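Local coordinates for exported protein (Bacteroides fragilis, PDB 4JX0) that is of unknown function but binds magnesium and joins a BT_3987-like N-terminal domain to a discoidin-like (F5/F8 type C) beta-sandwich domain, at residues S181-I186 with G273-K278; S222-Y227 with F299-A304; R242-T247 with D281-I286; G251-K256 with S310-E315. All blocks are in the same frame, centred on the assembly; numbering follows the deposited sequence.

All four contacts lie in the C-terminal beta-sandwich and illustrate how one fold uses different chemistry at different places. Contacts 1, 2 and 3 are partly buried; contact 4 is the buried one, joining loop ends through a single straight backbone bond before its second segment runs on into the magnesium site. Contact 3 is a regular antiparallel strand pair, bonded through the backbone, with one face turned into the core. In contact 1 a serine hydroxyl meets an edge strand, while contact 2 relies on close backbone passage and CH...O contacts beside an asparagine-rich turn. Contacts 1 and 3 share a hydrogen bond from Tyr285 to Asn183; contacts 3 and 4 meet where strands 235-244 and 312-319 pair.

Contact 1 of 4, residues S181-I186 with G273-K278; sequences SSNKKI and GVFDRK
Val274 meets Ser181 through its backbone, its carbonyl O lying 3.7 Å from Ser181 OG. Next comes Phe275, whose ring reaches the loop with CE1 3.9 Å from Ser181 CA. Asn183 OD1 approaches the edge of the same ring near its plane, 4.0 Å from CZ. Asp276 supplies the polar link: its backbone N donates to Ser181 OG at 3.2 Å, with an N-H...O angle of 157°. Ser181 OG is rotated to lie beside its own backbone N (chi1 -46°), which brings it against the end of the strand. At Arg277 the extended side chain passes Asn183, CD lying 3.5 Å from Asn183 OD1, and the amide and guanidinium planes are turned 43° apart. Their polar ends are engaged with other groups: Asn183 OD1 accepts from Tyr285 N, while Arg277 forms a salt bridge with Asp281 and also bonds Leu255 O. The contact thus spans the sandwich at its margin, from strand 269-276, outermost in the five-stranded sheet, to the loop after strand 179-180, which pairs with strand 283-294 of the other sheet.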
loop_
_atom_site.group_PDB
_atom_site.type_symbol
_atom_site.label_atom_id
_atom_site.label_comp_id
_atom_site.label_asym_id
_atom_site.label_seq_id
_atom_site.Cartn_x
_atom_site.Cartn_y
_atom_site.Cartn_z
ATOM N N SER A 181 1.846 -14.851 -11.942
ATOM C CA SER A 181 0.388 -14.853 -11.933
ATOM C C SER A 181 -0.227 -15.234 -13.308
ATOM O O SER A 181 -1.401 -14.940 -13.556
ATOM C CB SER A 181 -0.104 -13.472 -11.522
ATOM O OG SER A 181 0.596 -12.987 -10.386
ATOM N N SER A 182 0.535 -15.929 -14.175
ATOM C CA SER A 182 0.042 -16.344 -15.485
ATOM C C SER A 182 -1.035 -17.424 -15.383
ATOM O O SER A 182 -1.767 -17.627 -16.350
ATOM C CB SER A 182 1.186 -16.874 -16.336
ATOM O OG SER A 182 1.602 -18.148 -15.878
ATOM N N ASN A 183 -1.076 -18.180 -14.261
ATOM C CA ASN A 183 -2.028 -19.266 -14.034
ATOM C C ASN A 183 -1.781 -20.461 -14.980
ATOM O O ASN A 183 -2.639 -21.335 -15.093
ATOM C CB ASN A 183 -3.472 -18.778 -14.153
ATOM C CG ASN A 183 -4.421 -19.564 -13.299
ATOM O OD1 ASN A 183 -4.219 -19.683 -12.096
ATOM N ND2 ASN A 183 -5.456 -20.146 -13.897
ATOM N N LYS A 184 -0.587 -20.551 -15.583
ATOM C CA LYS A 184 -0.236 -21.666 -16.451
ATOM C C LYS A 184 -0.039 -22.889 -15.561
ATOM O O LYS A 184 0.440 -22.748 -14.433
ATOM C CB LYS A 184 1.042 -21.319 -17.249
ATOM C CG LYS A 184 1.495 -22.374 -18.253
ATOM C CD LYS A 184 2.711 -21.894 -19.049
ATOM C CE LYS A 184 3.282 -22.959 -19.958
ATOM N NZ LYS A 184 4.505 -22.489 -20.662
ATOM N N LYS A 185 -0.452 -24.072 -16.037
ATOM C CA LYS A 185 -0.320 -25.335 -15.296
ATOM C C LYS A 185 1.133 -25.548 -14.875
ATOM O O LYS A 185 2.041 -25.314 -15.680
ATOM C CB LYS A 185 -0.809 -26.504 -16.168
ATOM C CG LYS A 185 -0.795 -27.869 -15.495
ATOM C CD LYS A 185 -1.616 -28.883 -16.296
ATOM C CE LYS A 185 -1.687 -30.237 -15.636
ATOM N NZ LYS A 185 -2.526 -31.197 -16.411
ATOM N N ILE A 186 1.358 -25.947 -13.610
ATOM C CA ILE A 186 2.704 -26.161 -13.094
ATOM C C ILE A 186 3.199 -27.492 -13.586
ATOM O O ILE A 186 2.540 -28.525 -13.361
ATOM C CB ILE A 186 2.785 -26.054 -11.546
ATOM C CG1 ILE A 186 2.554 -24.604 -11.111
ATOM C CG2 ILE A 186 4.161 -26.545 -11.033
ATOM C CD1 ILE A 186 2.134 -24.430 -9.696
ATOM N N GLY A 273 6.009 -12.017 -3.061
ATOM C CA GLY A 273 5.234 -11.299 -4.057
ATOM C C GLY A 273 3.743 -11.484 -3.893
ATOM O O GLY A 273 3.275 -12.176 -2.984
ATOM N N VAL A 274 2.989 -10.853 -4.786
ATOM C CA VAL A 274 1.544 -10.926 -4.788
ATOM C C VAL A 274 1.089 -11.750 -5.985
ATOM O O VAL A 274 1.452 -11.449 -7.131
ATOM C CB VAL A 274 0.908 -9.513 -4.811
ATOM C CG1 VAL A 274 -0.619 -9.593 -4.889
ATOM C CG2 VAL A 274 1.346 -8.699 -3.593
ATOM N N PHE A 275 0.272 -12.778 -5.718
ATOM C CA PHE A 275 -0.380 -13.538 -6.770
ATOM C C PHE A 275 -1.599 -12.723 -7.129
ATOM O O PHE A 275 -2.241 -12.213 -6.220
ATOM C CB PHE A 275 -0.754 -14.942 -6.291
ATOM C CG PHE A 275 -1.554 -15.724 -7.309
ATOM C CD1 PHE A 275 -0.953 -16.229 -8.451
ATOM C CD2 PHE A 275 -2.900 -15.992 -7.101
ATOM C CE1 PHE A 275 -1.679 -16.989 -9.361
ATOM C CE2 PHE A 275 -3.622 -16.745 -8.021
ATOM C CZ PHE A 275 -3.006 -17.239 -9.141
ATOM N N ASP A 276 -1.859 -12.496 -8.416
ATOM C CA ASP A 276 -3.017 -11.714 -8.868
ATOM C C ASP A 276 -3.336 -12.135 -10.294
ATOM O O ASP A 276 -2.839 -11.525 -11.248
ATOM C CB ASP A 276 -2.736 -10.199 -8.754
ATOM C CG ASP A 276 -3.868 -9.274 -9.188
ATOM O OD1 ASP A 276 -5.028 -9.738 -9.249
ATOM O OD2 ASP A 276 -3.598 -8.075 -9.434
ATOM N N ARG A 277 -4.107 -13.231 -10.440
ATOM C CA ARG A 277 -4.403 -13.782 -11.760
ATOM C C ARG A 277 -5.519 -13.024 -12.461
ATOM O O ARG A 277 -6.294 -12.295 -11.835
ATOM C CB ARG A 277 -4.729 -15.281 -11.718
ATOM C CG ARG A 277 -5.901 -15.690 -10.841
ATOM C CD ARG A 277 -6.357 -17.098 -11.156
ATOM N NE ARG A 277 -7.461 -17.500 -10.287
ATOM C CZ ARG A 277 -8.248 -18.552 -10.478
ATOM N NH1 ARG A 277 -8.079 -19.338 -11.536
ATOM N NH2 ARG A 277 -9.216 -18.827 -9.616
ATOM N N LYS A 278 -5.553 -13.182 -13.788
ATOM C CA LYS A 278 -6.520 -12.565 -14.683
ATOM C C LYS A 278 -7.419 -13.624 -15.355
ATOM O O LYS A 278 -8.344 -13.253 -16.054
ATOM C CB LYS A 278 -5.756 -11.749 -15.745
ATOM C CG LYS A 278 -5.249 -10.389 -15.233
ATOM C CD LYS A 278 -3.773 -10.136 -15.555
ATOM C CE LYS A 278 -2.828 -10.879 -14.627
ATOM N NZ LYS A 278 -1.455 -10.995 -15.196
#

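Contact 2 of 4, residues S222-Y227 with F299-A304; sequences SNANNY and FENMMA
Tyr227 and Phe299 meet where two segments of the discoidin-like beta-sandwich pass in nearly antiparallel directions, 167° apart between residues 224-227 and 299-301. Tyr227 CA lies 3.3 Å from Phe299 O in a CH...O contact, and a second such contact joins Asn301 CA to Ala224 O at 3.6 Å. No conventional hydrogen bond links the two segments; the regular pairing resumes one residue on, between Phe299 and Leu228. On one side the approach is shaped by a type I turn from Asn223 to Asn226, closed by Asn226 N to Asn223 O at 3.2 Å. On the other, the chain turns a corner at Asn301, so that the strand portions before and after it belong to different sheets or faces.

Side chains add a thin layer. Tyr227 CB sits 3.4 Å from Phe299 O, and its CG takes the crowded position between backbone N and carbonyl carbon (chi1 62°), from which the ring leads away from the contact and makes a cation-pi interaction with Arg298. Glu300 forms a salt bridge with Arg259. Asn301 bends back at its end to bring OD1 within 3.6 Å of Ala224 CB. The turn itself is gripped by Asn226 OD1, which accepts from Ser222 N and from Asn223 N, each at 2.8 Å and from opposite faces of the amide plane.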
loop_
_atom_site.group_PDB
_atom_site.type_symbol
_atom_site.label_atom_id
_atom_site.label_comp_id
_atom_site.label_asym_id
_atom_site.label_seq_id
_atom_site.Cartn_x
_atom_site.Cartn_y
_atom_site.Cartn_z
ATOM N N SER A 222 -13.103 -15.569 5.727
ATOM C CA SER A 222 -14.185 -14.603 5.948
ATOM C C SER A 222 -13.684 -13.137 5.962
ATOM O O SER A 222 -14.517 -12.238 5.922
ATOM C CB SER A 222 -14.906 -14.909 7.249
ATOM O OG SER A 222 -15.452 -16.215 7.201
ATOM N N ASN A 223 -12.362 -12.876 6.006
ATOM C CA ASN A 223 -11.844 -11.503 5.988
ATOM C C ASN A 223 -10.383 -11.490 5.527
ATOM O O ASN A 223 -9.761 -12.548 5.418
ATOM C CB ASN A 223 -12.001 -10.807 7.359
ATOM C CG ASN A 223 -11.371 -11.522 8.531
ATOM O OD1 ASN A 223 -10.172 -11.799 8.544
ATOM N ND2 ASN A 223 -12.135 -11.766 9.585
ATOM N N ALA A 224 -9.847 -10.287 5.257
ATOM C CA ALA A 224 -8.469 -10.096 4.806
ATOM C C ALA A 224 -7.424 -10.529 5.845
ATOM O O ALA A 224 -6.279 -10.785 5.456
ATOM C CB ALA A 224 -8.238 -8.641 4.448
ATOM N N ASN A 225 -7.786 -10.593 7.148
ATOM C CA ASN A 225 -6.833 -10.991 8.190
ATOM C C ASN A 225 -6.688 -12.502 8.308
ATOM O O ASN A 225 -5.761 -12.945 8.982
ATOM C CB ASN A 225 -7.217 -10.406 9.551
ATOM C CG ASN A 225 -7.188 -8.894 9.568
ATOM O OD1 ASN A 225 -6.277 -8.258 9.015
ATOM N ND2 ASN A 225 -8.173 -8.280 10.215
ATOM N N ASN A 226 -7.565 -13.302 7.668
ATOM C CA ASN A 226 -7.421 -14.760 7.715
ATOM C C ASN A 226 -6.250 -15.199 6.858
ATOM O O ASN A 226 -5.895 -14.510 5.895
ATOM C CB ASN A 226 -8.677 -15.490 7.239
ATOM C CG ASN A 226 -9.936 -15.197 8.002
ATOM O OD1 ASN A 226 -10.970 -14.877 7.413
ATOM N ND2 ASN A 226 -9.918 -15.366 9.307
ATOM N N TYR A 227 -5.662 -16.347 7.202
ATOM C CA TYR A 227 -4.535 -16.911 6.465
ATOM C C TYR A 227 -4.646 -18.433 6.382
ATOM O O TYR A 227 -5.420 -19.055 7.118
ATOM C CB TYR A 227 -3.197 -16.519 7.132
ATOM C CG TYR A 227 -3.045 -17.032 8.553
ATOM C CD1 TYR A 227 -2.546 -18.305 8.809
ATOM C CD2 TYR A 227 -3.424 -16.251 9.639
ATOM C CE1 TYR A 227 -2.420 -18.786 10.112
ATOM C CE2 TYR A 227 -3.288 -16.716 10.946
ATOM C CZ TYR A 227 -2.796 -17.990 11.180
ATOM O OH TYR A 227 -2.663 -18.486 12.461
ATOM N N PHE A 299 -0.442 -18.105 2.893
ATOM C CA PHE A 299 -1.215 -17.260 1.994
ATOM C C PHE A 299 -2.005 -16.277 2.831
ATOM O O PHE A 299 -2.714 -16.705 3.742
ATOM C CB PHE A 299 -2.141 -18.114 1.129
ATOM C CG PHE A 299 -1.379 -19.078 0.256
ATOM C CD1 PHE A 299 -0.719 -18.634 -0.879
ATOM C CD2 PHE A 299 -1.332 -20.430 0.560
ATOM C CE1 PHE A 299 -0.021 -19.524 -1.689
ATOM C CE2 PHE A 299 -0.618 -21.313 -0.245
ATOM C CZ PHE A 299 0.037 -20.854 -1.359
ATOM N N GLU A 300 -1.854 -14.970 2.560
ATOM C CA GLU A 300 -2.526 -13.903 3.305
ATOM C C GLU A 300 -3.263 -12.963 2.358
ATOM O O GLU A 300 -3.012 -12.970 1.158
ATOM C CB GLU A 300 -1.494 -13.088 4.114
ATOM C CG GLU A 300 -0.628 -13.905 5.054
ATOM C CD GLU A 300 0.414 -13.102 5.805
ATOM O OE1 GLU A 300 0.932 -12.115 5.233
ATOM O OE2 GLU A 300 0.748 -13.487 6.949
ATOM N N ASN A 301 -4.171 -12.145 2.911
ATOM C CA ASN A 301 -4.926 -11.145 2.158
ATOM C C ASN A 301 -5.575 -11.769 0.903
ATOM O O ASN A 301 -5.484 -11.230 -0.207
ATOM C CB ASN A 301 -3.969 -10.001 1.798
ATOM C CG ASN A 301 -4.662 -8.731 1.399
ATOM O OD1 ASN A 301 -5.607 -8.287 2.052
ATOM N ND2 ASN A 301 -4.220 -8.123 0.308
HETATM N N MSE A 302 -6.251 -12.906 1.097
HETATM C CA MSE A 302 -6.849 -13.650 -0.013
HETATM C C MSE A 302 -8.156 -13.005 -0.456
HETATM O O MSE A 302 -9.134 -13.008 0.302
HETATM C CB MSE A 302 -7.073 -15.114 0.372
HETATM C CG MSE A 302 -5.820 -15.792 0.908
HETATM SE SE MSE A 302 -6.128 -17.632 1.360
HETATM C CE MSE A 302 -5.757 -18.417 -0.369
HETATM N N MSE A 303 -8.156 -12.439 -1.681
HETATM C CA MSE A 303 -9.306 -11.778 -2.295
HETATM C C MSE A 303 -9.882 -12.584 -3.450
HETATM O O MSE A 303 -9.128 -13.129 -4.259
HETATM C CB MSE A 303 -8.905 -10.408 -2.833
HETATM C CG MSE A 303 -10.087 -9.481 -3.015
HETATM SE SE MSE A 303 -9.649 -7.926 -4.041
HETATM C CE MSE A 303 -9.604 -8.671 -5.818
ATOM N N ALA A 304 -11.226 -12.593 -3.564
ATOM C CA ALA A 304 -11.935 -13.264 -4.652
ATOM C C ALA A 304 -12.065 -12.332 -5.865
ATOM O O ALA A 304 -11.812 -11.136 -5.742
ATOM C CB ALA A 304 -13.312 -13.703 -4.182
#

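Contact 3 of 4, residues R242-T247 with D281-I286; sequences RLDTNT and DGIAYI
Leu243 and Ala284 form the hydrogen-bonded pair of an antiparallel beta ladder in the discoidin-like sandwich, where strand 235-244 runs beside strand 283-294. Leu243 N donates to Ala284 O at 2.8 Å, nearly in line with the C=O bond, and Ala284 N returns a 3.0 Å bond to Leu243 O from above the carbonyl plane. Farther along, Thr245 N donates to Gly282 O at 2.8 Å.

The two faces differ in character. On that of Leu243 and Ala284, Leu243 CD2 lies 4.0 Å from Ile286 CD1, and these side chains continue into a core with Met302, Leu255 and Phe299. The other face holds Arg242, Asp244, Ile283 and Tyr285. There the bent Arg242 chain lays one guanidinium face over Ile283 CG2, which is 3.8 Å above its plane, and its CG and CB pass along the Tyr285 ring, whose plane stands 80° to the guanidinium.

Farther out, Arg242 NH1 forms a salt bridge with Asp244, holding OD2 at 2.9 Å and donating also to OD1 of the same carboxylate, which, with a water on NE, probably limits rotation of the guanidinium. Asp244 in turn packs against Asn314 and Glu315, which bind magnesium. At the loop end, Asp281 OD1, the partner of Arg277, accepts from Ile283 N in an Asx turn, met from above the carboxylate plane. At another edge of the guanidinium group the water completes the arrangement, accepting from Arg242 NE at 3.1 Å and bonded to Tyr285 OH at 2.7 Å.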
loop_
_atom_site.group_PDB
_atom_site.type_symbol
_atom_site.label_atom_id
_atom_site.label_comp_id
_atom_site.label_asym_id
_atom_site.label_seq_id
_atom_site.Cartn_x
_atom_site.Cartn_y
_atom_site.Cartn_z
ATOM N N ARG A 242 -1.070 -25.535 -6.579
ATOM C CA ARG A 242 -2.359 -25.620 -7.270
ATOM C C ARG A 242 -3.406 -25.520 -6.183
ATOM O O ARG A 242 -3.519 -26.435 -5.365
ATOM C CB ARG A 242 -2.489 -26.928 -8.073
ATOM C CG ARG A 242 -3.877 -27.259 -8.679
ATOM C CD ARG A 242 -4.133 -28.767 -8.741
ATOM N NE ARG A 242 -4.578 -29.247 -10.063
ATOM C CZ ARG A 242 -5.841 -29.469 -10.443
ATOM N NH1 ARG A 242 -6.850 -29.230 -9.611
ATOM N NH2 ARG A 242 -6.101 -29.926 -11.662
ATOM N N LEU A 243 -4.122 -24.395 -6.130
ATOM C CA LEU A 243 -5.179 -24.156 -5.151
ATOM C C LEU A 243 -6.532 -24.265 -5.851
ATOM O O LEU A 243 -6.865 -23.398 -6.659
ATOM C CB LEU A 243 -5.028 -22.763 -4.494
ATOM C CG LEU A 243 -4.142 -22.686 -3.262
ATOM C CD1 LEU A 243 -2.719 -23.041 -3.590
ATOM C CD2 LEU A 243 -4.211 -21.302 -2.642
ATOM N N ASP A 244 -7.299 -25.326 -5.573
ATOM C CA ASP A 244 -8.629 -25.464 -6.159
ATOM C C ASP A 244 -9.552 -24.520 -5.449
ATOM O O ASP A 244 -9.606 -24.535 -4.226
ATOM C CB ASP A 244 -9.154 -26.895 -6.078
ATOM C CG ASP A 244 -8.476 -27.767 -7.089
ATOM O OD1 ASP A 244 -7.273 -28.064 -6.899
ATOM O OD2 ASP A 244 -9.097 -28.042 -8.147
ATOM N N THR A 245 -10.258 -23.694 -6.200
ATOM C CA THR A 245 -11.118 -22.669 -5.643
ATOM C C THR A 245 -12.491 -22.747 -6.308
ATOM O O THR A 245 -12.753 -23.654 -7.098
ATOM C CB THR A 245 -10.404 -21.313 -5.795
ATOM O OG1 THR A 245 -11.069 -20.322 -5.017
ATOM C CG2 THR A 245 -10.276 -20.854 -7.243
ATOM N N ASN A 246 -13.373 -21.817 -5.952
ATOM C CA ASN A 246 -14.739 -21.793 -6.462
ATOM C C ASN A 246 -14.770 -21.532 -7.968
ATOM O O ASN A 246 -13.900 -20.832 -8.479
ATOM C CB ASN A 246 -15.546 -20.718 -5.737
ATOM C CG ASN A 246 -17.022 -20.960 -5.786
ATOM O OD1 ASN A 246 -17.659 -20.781 -6.819
ATOM N ND2 ASN A 246 -17.598 -21.408 -4.684
ATOM N N THR A 247 -15.794 -22.059 -8.670
ATOM C CA THR A 247 -15.966 -21.877 -10.122
ATOM C C THR A 247 -17.112 -20.909 -10.457
ATOM O O THR A 247 -17.650 -20.976 -11.561
ATOM C CB THR A 247 -16.262 -23.236 -10.782
ATOM O OG1 THR A 247 -17.485 -23.756 -10.253
ATOM C CG2 THR A 247 -15.130 -24.228 -10.628
ATOM N N ASP A 281 -11.348 -19.362 -13.309
ATOM C CA ASP A 281 -11.663 -20.801 -13.325
ATOM C C ASP A 281 -11.453 -21.360 -11.912
ATOM O O ASP A 281 -11.020 -20.621 -11.023
ATOM C CB ASP A 281 -10.862 -21.595 -14.399
ATOM C CG ASP A 281 -9.352 -21.554 -14.299
ATOM O OD1 ASP A 281 -8.832 -21.512 -13.161
ATOM O OD2 ASP A 281 -8.686 -21.645 -15.356
ATOM N N GLY A 282 -11.779 -22.633 -11.715
ATOM C CA GLY A 282 -11.648 -23.284 -10.421
ATOM C C GLY A 282 -10.263 -23.754 -10.027
ATOM O O GLY A 282 -10.122 -24.269 -8.920
ATOM N N ILE A 283 -9.242 -23.659 -10.908
ATOM C CA ILE A 283 -7.880 -24.107 -10.577
ATOM C C ILE A 283 -6.909 -22.924 -10.630
ATOM O O ILE A 283 -6.586 -22.437 -11.720
ATOM C CB ILE A 283 -7.396 -25.254 -11.498
ATOM C CG1 ILE A 283 -8.369 -26.469 -11.469
ATOM C CG2 ILE A 283 -5.992 -25.707 -11.068
ATOM C CD1 ILE A 283 -8.903 -26.826 -12.756
ATOM N N ALA A 284 -6.425 -22.482 -9.454
ATOM C CA ALA A 284 -5.458 -21.390 -9.352
ATOM C C ALA A 284 -4.060 -21.976 -9.255
ATOM O O ALA A 284 -3.818 -22.775 -8.354
ATOM C CB ALA A 284 -5.757 -20.531 -8.132
ATOM N N TYR A 285 -3.154 -21.621 -10.185
ATOM C CA TYR A 285 -1.769 -22.099 -10.184
ATOM C C TYR A 285 -0.879 -20.962 -9.754
ATOM O O TYR A 285 -0.746 -19.986 -10.500
ATOM C CB TYR A 285 -1.343 -22.621 -11.567
ATOM C CG TYR A 285 -1.935 -23.964 -11.927
ATOM C CD1 TYR A 285 -1.420 -25.140 -11.392
ATOM C CD2 TYR A 285 -2.976 -24.066 -12.840
ATOM C CE1 TYR A 285 -1.934 -26.387 -11.751
ATOM C CE2 TYR A 285 -3.494 -25.305 -13.214
ATOM C CZ TYR A 285 -2.969 -26.462 -12.670
ATOM O OH TYR A 285 -3.555 -27.658 -12.991
ATOM N N ILE A 286 -0.313 -21.046 -8.538
ATOM C CA ILE A 286 0.585 -20.022 -7.992
ATOM C C ILE A 286 1.993 -20.541 -8.210
ATOM O O ILE A 286 2.304 -21.600 -7.673
ATOM C CB ILE A 286 0.264 -19.760 -6.498
ATOM C CG1 ILE A 286 -1.246 -19.460 -6.321
ATOM C CG2 ILE A 286 1.141 -18.625 -5.952
ATOM C CD1 ILE A 286 -1.702 -19.309 -4.964
HETATM O O HOH W 1 -2.247 -29.881 -12.075
#

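Contact 4 of 4, residues G251-K256 with S310-E315; sequences GSYMLK and SVDVNE. With MG (magnesium ion), chain D.
Tyr253 O receives the backbone N-H of Asp312 at 2.8 Å, an almost straight bond with an angle of 172° at the hydrogen, while Val311 CA adds a CH...O contact to the same oxygen. In return Tyr253 CA points its hydrogen at Ser310 O, 3.4 Å away. Tyr253 is presented by a type II turn from Gly251 to Met254, closed by a weak bond from Met254 N to Gly251 O.

The side chains flank this exchange. Ser310 OG, itself bonded to Thr221 O, lies at the edge of the tyrosine ring near its plane, 3.3 Å from CE1. Asp312 crosses the tyrosine side chain with OD1 3.5 Å from Tyr253 CB; carboxylate and ring planes are only 4° apart. Asp312 OD2 is taken by Asn246 ND2, which helps fix the turn of the carboxylate. Inside, Leu255 CD1 meets Val311 CG1 at 4.2 Å, and both side chains pack on Met302.

Farther along, the second segment becomes part of the metal site. Asn314 O binds magnesium at 2.2 Å, and Glu315, bent at chi2 (79°), turns back to place OE1 2.4 Å from the ion. Ser208 O, Asp211 OD1, Asn213 O and a water complete the six ligands. Three of these are backbone carbonyls, so the ion ties the path of the chain itself, while the carboxylates of Asp211 and Glu315 would offset its charge: the chemistry is consistent with a structural metal that fastens the loop holding Ser208, Asp211 and Asn213 to strand 312-319.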
loop_
_atom_site.group_PDB
_atom_site.type_symbol
_atom_site.label_atom_id
_atom_site.label_comp_id
_atom_site.label_asym_id
_atom_site.label_seq_id
_atom_site.Cartn_x
_atom_site.Cartn_y
_atom_site.Cartn_z
ATOM N N GLY A 251 -17.608 -14.827 -9.834
ATOM C CA GLY A 251 -16.338 -14.780 -9.141
ATOM C C GLY A 251 -16.446 -14.844 -7.634
ATOM O O GLY A 251 -15.438 -14.620 -6.961
ATOM N N SER A 252 -17.640 -15.194 -7.076
ATOM C CA SER A 252 -17.785 -15.291 -5.619
ATOM C C SER A 252 -17.035 -16.504 -5.096
ATOM O O SER A 252 -17.174 -17.598 -5.642
ATOM C CB SER A 252 -19.248 -15.353 -5.193
ATOM O OG SER A 252 -19.913 -16.422 -5.839
ATOM N N TYR A 253 -16.164 -16.271 -4.094
ATOM C CA TYR A 253 -15.322 -17.271 -3.453
ATOM C C TYR A 253 -14.234 -17.855 -4.383
ATOM O O TYR A 253 -13.526 -18.770 -3.964
ATOM C CB TYR A 253 -16.163 -18.394 -2.844
ATOM C CG TYR A 253 -17.297 -17.886 -1.985
ATOM C CD1 TYR A 253 -17.055 -17.050 -0.902
ATOM C CD2 TYR A 253 -18.615 -18.227 -2.262
ATOM C CE1 TYR A 253 -18.094 -16.574 -0.109
ATOM C CE2 TYR A 253 -19.665 -17.756 -1.476
ATOM C CZ TYR A 253 -19.401 -16.929 -0.397
ATOM O OH TYR A 253 -20.415 -16.458 0.404
HETATM N N MSE A 254 -14.034 -17.283 -5.588
HETATM C CA MSE A 254 -13.017 -17.732 -6.540
HETATM C C MSE A 254 -11.759 -16.923 -6.287
HETATM O O MSE A 254 -11.780 -15.720 -6.520
HETATM C CB MSE A 254 -13.521 -17.530 -7.987
HETATM C CG MSE A 254 -12.458 -17.770 -9.063
HETATM SE SE MSE A 254 -13.146 -17.691 -10.866
HETATM C CE MSE A 254 -13.586 -15.996 -10.995
ATOM N N LEU A 255 -10.679 -17.554 -5.825
ATOM C CA LEU A 255 -9.415 -16.864 -5.545
ATOM C C LEU A 255 -8.891 -16.089 -6.756
ATOM O O LEU A 255 -8.688 -16.678 -7.817
ATOM C CB LEU A 255 -8.344 -17.886 -5.096
ATOM C CG LEU A 255 -6.911 -17.382 -4.898
ATOM C CD1 LEU A 255 -6.860 -16.262 -3.871
ATOM C CD2 LEU A 255 -6.011 -18.514 -4.465
ATOM N N LYS A 256 -8.673 -14.771 -6.579
ATOM C CA LYS A 256 -8.084 -13.894 -7.591
ATOM C C LYS A 256 -6.671 -13.556 -7.214
ATOM O O LYS A 256 -5.756 -13.772 -8.014
ATOM C CB LYS A 256 -8.874 -12.590 -7.739
ATOM C CG LYS A 256 -8.473 -11.800 -8.995
ATOM C CD LYS A 256 -8.389 -10.313 -8.771
ATOM C CE LYS A 256 -8.326 -9.547 -10.069
ATOM N NZ LYS A 256 -7.169 -9.935 -10.919
ATOM N N SER A 310 -13.117 -13.171 0.781
ATOM C CA SER A 310 -13.583 -14.496 1.165
ATOM C C SER A 310 -13.371 -15.420 -0.014
ATOM O O SER A 310 -13.999 -15.201 -1.046
ATOM C CB SER A 310 -15.053 -14.458 1.566
ATOM O OG SER A 310 -15.556 -15.763 1.799
ATOM N N VAL A 311 -12.459 -16.396 0.099
ATOM C CA VAL A 311 -12.167 -17.328 -0.987
ATOM C C VAL A 311 -12.309 -18.762 -0.491
ATOM O O VAL A 311 -12.041 -19.043 0.675
ATOM C CB VAL A 311 -10.758 -17.098 -1.618
ATOM C CG1 VAL A 311 -10.484 -15.617 -1.844
ATOM C CG2 VAL A 311 -9.647 -17.722 -0.782
ATOM N N ASP A 312 -12.653 -19.670 -1.414
ATOM C CA ASP A 312 -12.724 -21.106 -1.177
ATOM C C ASP A 312 -11.406 -21.734 -1.533
ATOM O O ASP A 312 -10.835 -21.367 -2.549
ATOM C CB ASP A 312 -13.802 -21.769 -2.066
ATOM C CG ASP A 312 -15.242 -21.617 -1.651
ATOM O OD1 ASP A 312 -15.496 -20.963 -0.624
ATOM O OD2 ASP A 312 -16.125 -22.135 -2.374
ATOM N N VAL A 313 -10.932 -22.695 -0.740
ATOM C CA VAL A 313 -9.765 -23.500 -1.087
ATOM C C VAL A 313 -10.246 -24.923 -0.834
ATOM O O VAL A 313 -10.524 -25.287 0.302
ATOM C CB VAL A 313 -8.438 -23.112 -0.399
ATOM C CG1 VAL A 313 -7.290 -23.957 -0.934
ATOM C CG2 VAL A 313 -8.126 -21.636 -0.638
ATOM N N ASN A 314 -10.510 -25.651 -1.923
ATOM C CA ASN A 314 -11.079 -26.998 -1.922
ATOM C C ASN A 314 -10.017 -28.091 -1.852
ATOM O O ASN A 314 -10.320 -29.205 -1.418
ATOM C CB ASN A 314 -11.906 -27.189 -3.196
ATOM C CG ASN A 314 -12.992 -26.159 -3.376
ATOM O OD1 ASN A 314 -13.356 -25.446 -2.444
ATOM N ND2 ASN A 314 -13.511 -26.035 -4.590
ATOM N N GLU A 315 -8.793 -27.792 -2.323
ATOM C CA GLU A 315 -7.674 -28.733 -2.349
ATOM C C GLU A 315 -6.379 -27.953 -2.576
ATOM O O GLU A 315 -6.393 -26.992 -3.337
ATOM C CB GLU A 315 -7.902 -29.765 -3.471
ATOM C CG GLU A 315 -6.891 -30.890 -3.547
ATOM C CD GLU A 315 -7.040 -32.032 -2.565
ATOM O OE1 GLU A 315 -7.947 -31.989 -1.702
ATOM O OE2 GLU A 315 -6.232 -32.984 -2.671
HETATM MG MG MG D . -10.180 -31.363 -1.160
HETATM O O HOH W 2 -12.190 -30.821 -0.535
#